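Local coordinates for protein fluvirucin B1 DH domain from module 1 (PDB 6OBV) that probably catalyses dehydration of the beta-hydroxyacyl intermediate in module 1 of the polyketide synthase that makes fluvirucin B1, at residues V173-H178 with K197-R202; E131-A136 with W143-A148. All blocks are in the same frame, centred on the assembly; numbering follows the deposited sequence.

Overall arrangement
Contact 2 comes first along the chain and is complete before contact 1 opens. The two lie on opposite sides of the chain's centre, with their own centres 35 Å apart and nearest atoms about 24 Å apart, so they do not touch. Both belong to the antiparallel strand array of a dehydratase domain, a family that adopts the double-hotdog fold. Contact 2 is the hairpin of strands 130-137 and 144-152, consistent with a place in the first hotdog; contact 1 joins strand 196-202 to the segment leaving strand 171-173, probably in the second. One holds neighbouring strands together near the second subunit, while the other lies at an outer edge of this chain's array.

Contact 1: V173-H178 with K197-R202; sequences VDVSGH and KRAWIR
Val173 N gives a bent hydrogen bond (139° at the hydrogen) to Ala199 O, 3.0 Å away, and beyond it the backbone of residues 173-178 turns off from strand 197-202 towards helix 178-185. This is the outer margin of the strand array in what is probably the second hotdog of the dehydratase fold, where short strand 171-173 runs antiparallel to strand 196-202 and adds a backbone bond between Ala171 and Ile201. A water accepts from Ala199 N at 3.1 Å where the two segments start to part; its approach to Val173 O is improbably short, so a bridge between the backbones is doubtful.

The side chains form two small apolar meetings. Val173 directs CG2 to the end of Ile201, whose CD1 lies 3.6 Å from it; chi1 of 170° sets the CG2 branch of Val173 beside its backbone N, from where it makes this contact. Leu239 and Ile240 of helix 238-241 also pack on Ile201. Val175 spreads its two methyls along the strand: CG1 rests against Ala199 CB at 4.0 Å, while CG2 comes down on the backbone carbonyl of Lys197. Ala199 is buried, and Leu239 packs on it too. Along the strand, Lys197 and Arg198 both face Glu209 in a classic bulge.

The departing loop is shaped by its own polar groups. A type I turn from Val175 to His178, with His178 N bonded to Val175 O, brings Gly177 to the N-cap position of the helix. Overlapping its start, Asp174 and Ser176 make an Asx turn. Asp174 OD1 takes two donors from the same face of its carboxylate plane, Ser176 N at 2.9 Å on the anti side and Ser176 OG at 2.8 Å on the syn side.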
loop_
_atom_site.group_PDB
_atom_site.type_symbol
_atom_site.label_atom_id
_atom_site.label_comp_id
_atom_site.label_asym_id
_atom_site.label_seq_id
_atom_site.Cartn_x
_atom_site.Cartn_y
_atom_site.Cartn_z
ATOM N N VAL A 173 -10.323 -43.080 19.659
ATOM C CA VAL A 173 -10.441 -43.540 18.282
ATOM C C VAL A 173 -9.043 -43.833 17.754
ATOM O O VAL A 173 -8.124 -43.034 17.959
ATOM C CB VAL A 173 -11.142 -42.488 17.406
ATOM C CG1 VAL A 173 -11.040 -42.858 15.925
ATOM C CG2 VAL A 173 -12.586 -42.345 17.848
ATOM N N ASP A 174 -8.881 -44.973 17.083
ATOM C CA ASP A 174 -7.642 -45.260 16.363
ATOM C C ASP A 174 -7.580 -44.388 15.115
ATOM O O ASP A 174 -8.374 -44.572 14.187
ATOM C CB ASP A 174 -7.569 -46.739 15.991
ATOM C CG ASP A 174 -6.193 -47.151 15.480
ATOM O OD1 ASP A 174 -5.370 -46.252 15.209
ATOM O OD2 ASP A 174 -5.925 -48.373 15.370
ATOM N N VAL A 175 -6.643 -43.440 15.081
ATOM C CA VAL A 175 -6.445 -42.606 13.903
ATOM C C VAL A 175 -5.146 -42.964 13.176
ATOM O O VAL A 175 -4.630 -42.164 12.420
ATOM C CB VAL A 175 -6.498 -41.101 14.249
ATOM C CG1 VAL A 175 -7.841 -40.728 14.856
ATOM C CG2 VAL A 175 -5.373 -40.707 15.189
ATOM N N SER A 176 -4.616 -44.174 13.367
ATOM C CA SER A 176 -3.323 -44.482 12.762
ATOM C C SER A 176 -3.402 -44.541 11.233
ATOM O O SER A 176 -2.466 -44.103 10.557
ATOM C CB SER A 176 -2.759 -45.782 13.343
ATOM O OG SER A 176 -3.605 -46.890 13.113
ATOM N N GLY A 177 -4.490 -45.062 10.673
ATOM C CA GLY A 177 -4.719 -45.029 9.240
ATOM C C GLY A 177 -5.476 -43.819 8.716
ATOM O O GLY A 177 -5.814 -43.782 7.527
ATOM N N HIS A 178 -5.727 -42.811 9.558
ATOM C CA HIS A 178 -6.623 -41.719 9.185
ATOM C C HIS A 178 -6.114 -40.947 7.969
ATOM O O HIS A 178 -6.859 -40.717 7.006
ATOM C CB HIS A 178 -6.808 -40.778 10.376
ATOM C CG HIS A 178 -7.865 -39.746 10.159
ATOM N ND1 HIS A 178 -9.209 -40.044 10.202
ATOM C CD2 HIS A 178 -7.779 -38.427 9.869
ATOM C CE1 HIS A 178 -9.905 -38.945 9.960
ATOM N NE2 HIS A 178 -9.062 -37.954 9.746
ATOM N N LYS A 197 -3.258 -35.888 15.981
ATOM C CA LYS A 197 -2.525 -36.931 16.688
ATOM C C LYS A 197 -3.423 -37.888 17.458
ATOM O O LYS A 197 -3.218 -39.108 17.397
ATOM C CB LYS A 197 -1.504 -36.303 17.651
ATOM C CG LYS A 197 -0.492 -35.357 16.993
ATOM C CD LYS A 197 0.315 -36.054 15.896
ATOM C CE LYS A 197 1.112 -35.061 15.056
ATOM N NZ LYS A 197 1.538 -35.636 13.747
ATOM N N ARG A 198 -4.409 -37.361 18.187
ATOM C CA ARG A 198 -5.313 -38.155 19.005
ATOM C C ARG A 198 -6.717 -37.587 18.873
ATOM O O ARG A 198 -6.898 -36.378 18.688
ATOM C CB ARG A 198 -4.899 -38.166 20.483
ATOM C CG ARG A 198 -3.748 -39.090 20.800
ATOM C CD ARG A 198 -2.985 -38.593 22.017
ATOM N NE ARG A 198 -2.659 -37.178 21.863
ATOM C CZ ARG A 198 -1.485 -36.706 21.441
ATOM N NH1 ARG A 198 -0.487 -37.545 21.138
ATOM N NH2 ARG A 198 -1.313 -35.389 21.325
ATOM N N ALA A 199 -7.715 -38.467 18.993
ATOM C CA ALA A 199 -9.102 -38.058 18.850
ATOM C C ALA A 199 -10.015 -38.967 19.663
ATOM O O ALA A 199 -9.761 -40.166 19.802
ATOM C CB ALA A 199 -9.534 -38.067 17.385
ATOM N N TRP A 200 -11.089 -38.374 20.193
ATOM C CA TRP A 200 -12.136 -39.077 20.923
ATOM C C TRP A 200 -13.502 -38.658 20.383
ATOM O O TRP A 200 -13.679 -37.536 19.897
ATOM C CB TRP A 200 -12.091 -38.784 22.431
ATOM C CG TRP A 200 -10.766 -39.002 23.136
ATOM C CD1 TRP A 200 -10.446 -40.028 23.982
ATOM C CD2 TRP A 200 -9.609 -38.153 23.087
ATOM N NE1 TRP A 200 -9.157 -39.877 24.452
ATOM C CE2 TRP A 200 -8.623 -38.736 23.917
ATOM C CE3 TRP A 200 -9.307 -36.964 22.418
ATOM C CZ2 TRP A 200 -7.357 -38.165 24.096
ATOM C CZ3 TRP A 200 -8.051 -36.399 22.597
ATOM C CH2 TRP A 200 -7.095 -36.998 23.431
ATOM N N ILE A 201 -14.480 -39.551 20.493
ATOM C CA ILE A 201 -15.831 -39.290 20.008
ATOM C C ILE A 201 -16.819 -39.454 21.151
ATOM O O ILE A 201 -16.722 -40.410 21.934
ATOM C CB ILE A 201 -16.195 -40.205 18.829
ATOM C CG1 ILE A 201 -15.408 -39.772 17.587
ATOM C CG2 ILE A 201 -17.659 -40.105 18.518
ATOM C CD1 ILE A 201 -15.544 -40.745 16.439
ATOM N N ARG A 202 -17.755 -38.510 21.258
ATOM C CA ARG A 202 -18.842 -38.594 22.233
ATOM C C ARG A 202 -20.112 -38.093 21.561
ATOM O O ARG A 202 -20.207 -36.905 21.227
ATOM C CB ARG A 202 -18.542 -37.777 23.491
ATOM C CG ARG A 202 -19.693 -37.867 24.538
ATOM C CD ARG A 202 -19.445 -37.001 25.754
ATOM N NE ARG A 202 -19.331 -35.584 25.415
ATOM C CZ ARG A 202 -19.100 -34.636 26.316
ATOM N NH1 ARG A 202 -18.965 -34.970 27.596
ATOM N NH2 ARG A 202 -19.006 -33.366 25.944
HETATM O O HOH W 1 -6.571 -41.338 18.992
#

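Contact 2: E131-A136 with W143-A148; sequences EVAVHA and WTRHAA
Val134 and Ala136 pair with Ala147, His146 and Thr144 through four backbone hydrogen bonds in this antiparallel hairpin. Val134 N reaches Ala147 O at 2.9 Å, while Val134 O accepts from His146 N at 2.8 Å in a nearly straight bond (171°). Val134 alone thus faces two residues, His146 and Ala147: a classic beta bulge in strand 144-152. Further on, Ala136 N donates to Thr144 O and takes back Thr144 N on its own carbonyl, which a water also meets weakly.

That water lies in the plane of the His146 ring at its edge, 2.8 Å from NE2, and ND1 of the same ring is bonded to Ala105 O, so both ring nitrogens have partners. Ala136 CB meets the ring's edge at CD2 (3.5 Å). On the other side of the strands, Arg145 lays CG over a face of the His135 ring, 3.8 Å from its centroid, a CH-pi contact; CG stands anti to the backbone N (chi1 -159°), and the chain bends at chi3 to bring NE to a salt bridge with Glu104. Trp143 CE3 lies 3.7 Å from His135 CB.

The four backbone bonds and both His146 nitrogens are thus satisfied within this subunit and its water, whereas His135 and Trp143 meet Pro47 of the second subunit by packing.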
loop_
_atom_site.group_PDB
_atom_site.type_symbol
_atom_site.label_atom_id
_atom_site.label_comp_id
_atom_site.label_asym_id
_atom_site.label_seq_id
_atom_site.Cartn_x
_atom_site.Cartn_y
_atom_site.Cartn_z
ATOM N N GLU A 131 -15.462 -4.018 6.253
ATOM C CA GLU A 131 -15.407 -5.021 5.203
ATOM C C GLU A 131 -13.949 -5.368 4.944
ATOM O O GLU A 131 -13.070 -4.502 5.007
ATOM C CB GLU A 131 -16.068 -4.528 3.916
ATOM C CG GLU A 131 -17.568 -4.588 3.919
ATOM C CD GLU A 131 -18.182 -3.482 4.776
ATOM O OE1 GLU A 131 -17.970 -2.282 4.465
ATOM O OE2 GLU A 131 -18.869 -3.819 5.773
ATOM N N VAL A 132 -13.694 -6.646 4.688
ATOM C CA VAL A 132 -12.348 -7.138 4.440
ATOM C C VAL A 132 -12.411 -7.997 3.193
ATOM O O VAL A 132 -13.448 -8.595 2.888
ATOM C CB VAL A 132 -11.780 -7.922 5.644
ATOM C CG1 VAL A 132 -12.594 -9.172 5.904
ATOM C CG2 VAL A 132 -10.280 -8.252 5.454
ATOM N N ALA A 133 -11.316 -7.992 2.433
ATOM C CA ALA A 133 -11.187 -8.760 1.204
ATOM C C ALA A 133 -9.729 -9.175 1.075
ATOM O O ALA A 133 -8.842 -8.437 1.496
ATOM C CB ALA A 133 -11.645 -7.947 -0.024
ATOM N N VAL A 134 -9.480 -10.375 0.539
ATOM C CA VAL A 134 -8.117 -10.841 0.256
ATOM C C VAL A 134 -7.991 -11.058 -1.250
ATOM O O VAL A 134 -8.775 -11.810 -1.840
ATOM C CB VAL A 134 -7.760 -12.132 1.018
ATOM C CG1 VAL A 134 -6.288 -12.503 0.780
ATOM C CG2 VAL A 134 -7.988 -11.984 2.515
ATOM N N HIS A 135 -7.015 -10.390 -1.869
ATOM C CA HIS A 135 -6.655 -10.538 -3.273
ATOM C C HIS A 135 -5.261 -11.150 -3.402
ATOM O O HIS A 135 -4.420 -11.026 -2.512
ATOM C CB HIS A 135 -6.687 -9.183 -3.996
ATOM C CG HIS A 135 -8.061 -8.600 -4.118
ATOM N ND1 HIS A 135 -8.696 -7.959 -3.073
ATOM C CD2 HIS A 135 -8.928 -8.577 -5.157
ATOM C CE1 HIS A 135 -9.888 -7.557 -3.467
ATOM N NE2 HIS A 135 -10.054 -7.919 -4.728
ATOM N N ALA A 136 -5.009 -11.799 -4.534
ATOM C CA ALA A 136 -3.704 -12.400 -4.756
ATOM C C ALA A 136 -3.411 -12.426 -6.240
ATOM O O ALA A 136 -4.319 -12.402 -7.082
ATOM C CB ALA A 136 -3.623 -13.823 -4.170
ATOM N N TRP A 143 -5.055 -9.405 -10.401
ATOM C CA TRP A 143 -5.505 -9.774 -9.069
ATOM C C TRP A 143 -6.799 -10.574 -9.135
ATOM O O TRP A 143 -7.694 -10.293 -9.943
ATOM C CB TRP A 143 -5.731 -8.530 -8.213
ATOM C CG TRP A 143 -4.512 -7.717 -7.912
ATOM C CD1 TRP A 143 -4.086 -6.614 -8.578
ATOM C CD2 TRP A 143 -3.574 -7.933 -6.849
ATOM N NE1 TRP A 143 -2.940 -6.129 -8.001
ATOM C CE2 TRP A 143 -2.609 -6.919 -6.933
ATOM C CE3 TRP A 143 -3.461 -8.884 -5.838
ATOM C CZ2 TRP A 143 -1.535 -6.834 -6.054
ATOM C CZ3 TRP A 143 -2.399 -8.795 -4.948
ATOM C CH2 TRP A 143 -1.448 -7.776 -5.066
ATOM N N THR A 144 -6.891 -11.573 -8.267
ATOM C CA THR A 144 -8.096 -12.366 -8.071
ATOM C C THR A 144 -8.510 -12.219 -6.620
ATOM O O THR A 144 -7.668 -12.332 -5.721
ATOM C CB THR A 144 -7.849 -13.837 -8.405
ATOM O OG1 THR A 144 -7.456 -13.940 -9.773
ATOM C CG2 THR A 144 -9.113 -14.695 -8.166
ATOM N N ARG A 145 -9.794 -11.954 -6.392
ATOM C CA ARG A 145 -10.323 -11.946 -5.041
ATOM C C ARG A 145 -10.605 -13.374 -4.579
ATOM O O ARG A 145 -11.316 -14.123 -5.246
ATOM C CB ARG A 145 -11.594 -11.096 -4.964
ATOM C CG ARG A 145 -11.889 -10.645 -3.536
ATOM C CD ARG A 145 -13.086 -9.734 -3.450
ATOM N NE ARG A 145 -14.315 -10.386 -3.877
ATOM C CZ ARG A 145 -15.522 -9.848 -3.735
ATOM N NH1 ARG A 145 -15.658 -8.650 -3.175
ATOM N NH2 ARG A 145 -16.592 -10.506 -4.152
ATOM N N HIS A 146 -10.029 -13.753 -3.439
ATOM C CA HIS A 146 -10.162 -15.113 -2.932
ATOM C C HIS A 146 -11.057 -15.223 -1.712
ATOM O O HIS A 146 -11.500 -16.328 -1.386
ATOM C CB HIS A 146 -8.772 -15.684 -2.592
ATOM C CG HIS A 146 -7.897 -15.882 -3.797
ATOM N ND1 HIS A 146 -8.114 -16.887 -4.710
ATOM C CD2 HIS A 146 -6.823 -15.188 -4.250
ATOM C CE1 HIS A 146 -7.207 -16.814 -5.668
ATOM N NE2 HIS A 146 -6.413 -15.788 -5.411
ATOM N N ALA A 147 -11.337 -14.118 -1.034
ATOM C CA ALA A 147 -12.018 -14.160 0.251
ATOM C C ALA A 147 -12.599 -12.780 0.498
ATOM O O ALA A 147 -11.966 -11.767 0.181
ATOM C CB ALA A 147 -11.057 -14.547 1.385
ATOM N N ALA A 148 -13.810 -12.742 1.028
ATOM C CA ALA A 148 -14.445 -11.475 1.351
ATOM C C ALA A 148 -15.300 -11.692 2.579
ATOM O O ALA A 148 -15.941 -12.740 2.715
ATOM C CB ALA A 148 -15.311 -10.954 0.200
HETATM O O HOH W 2 -4.489 -15.442 -7.419
#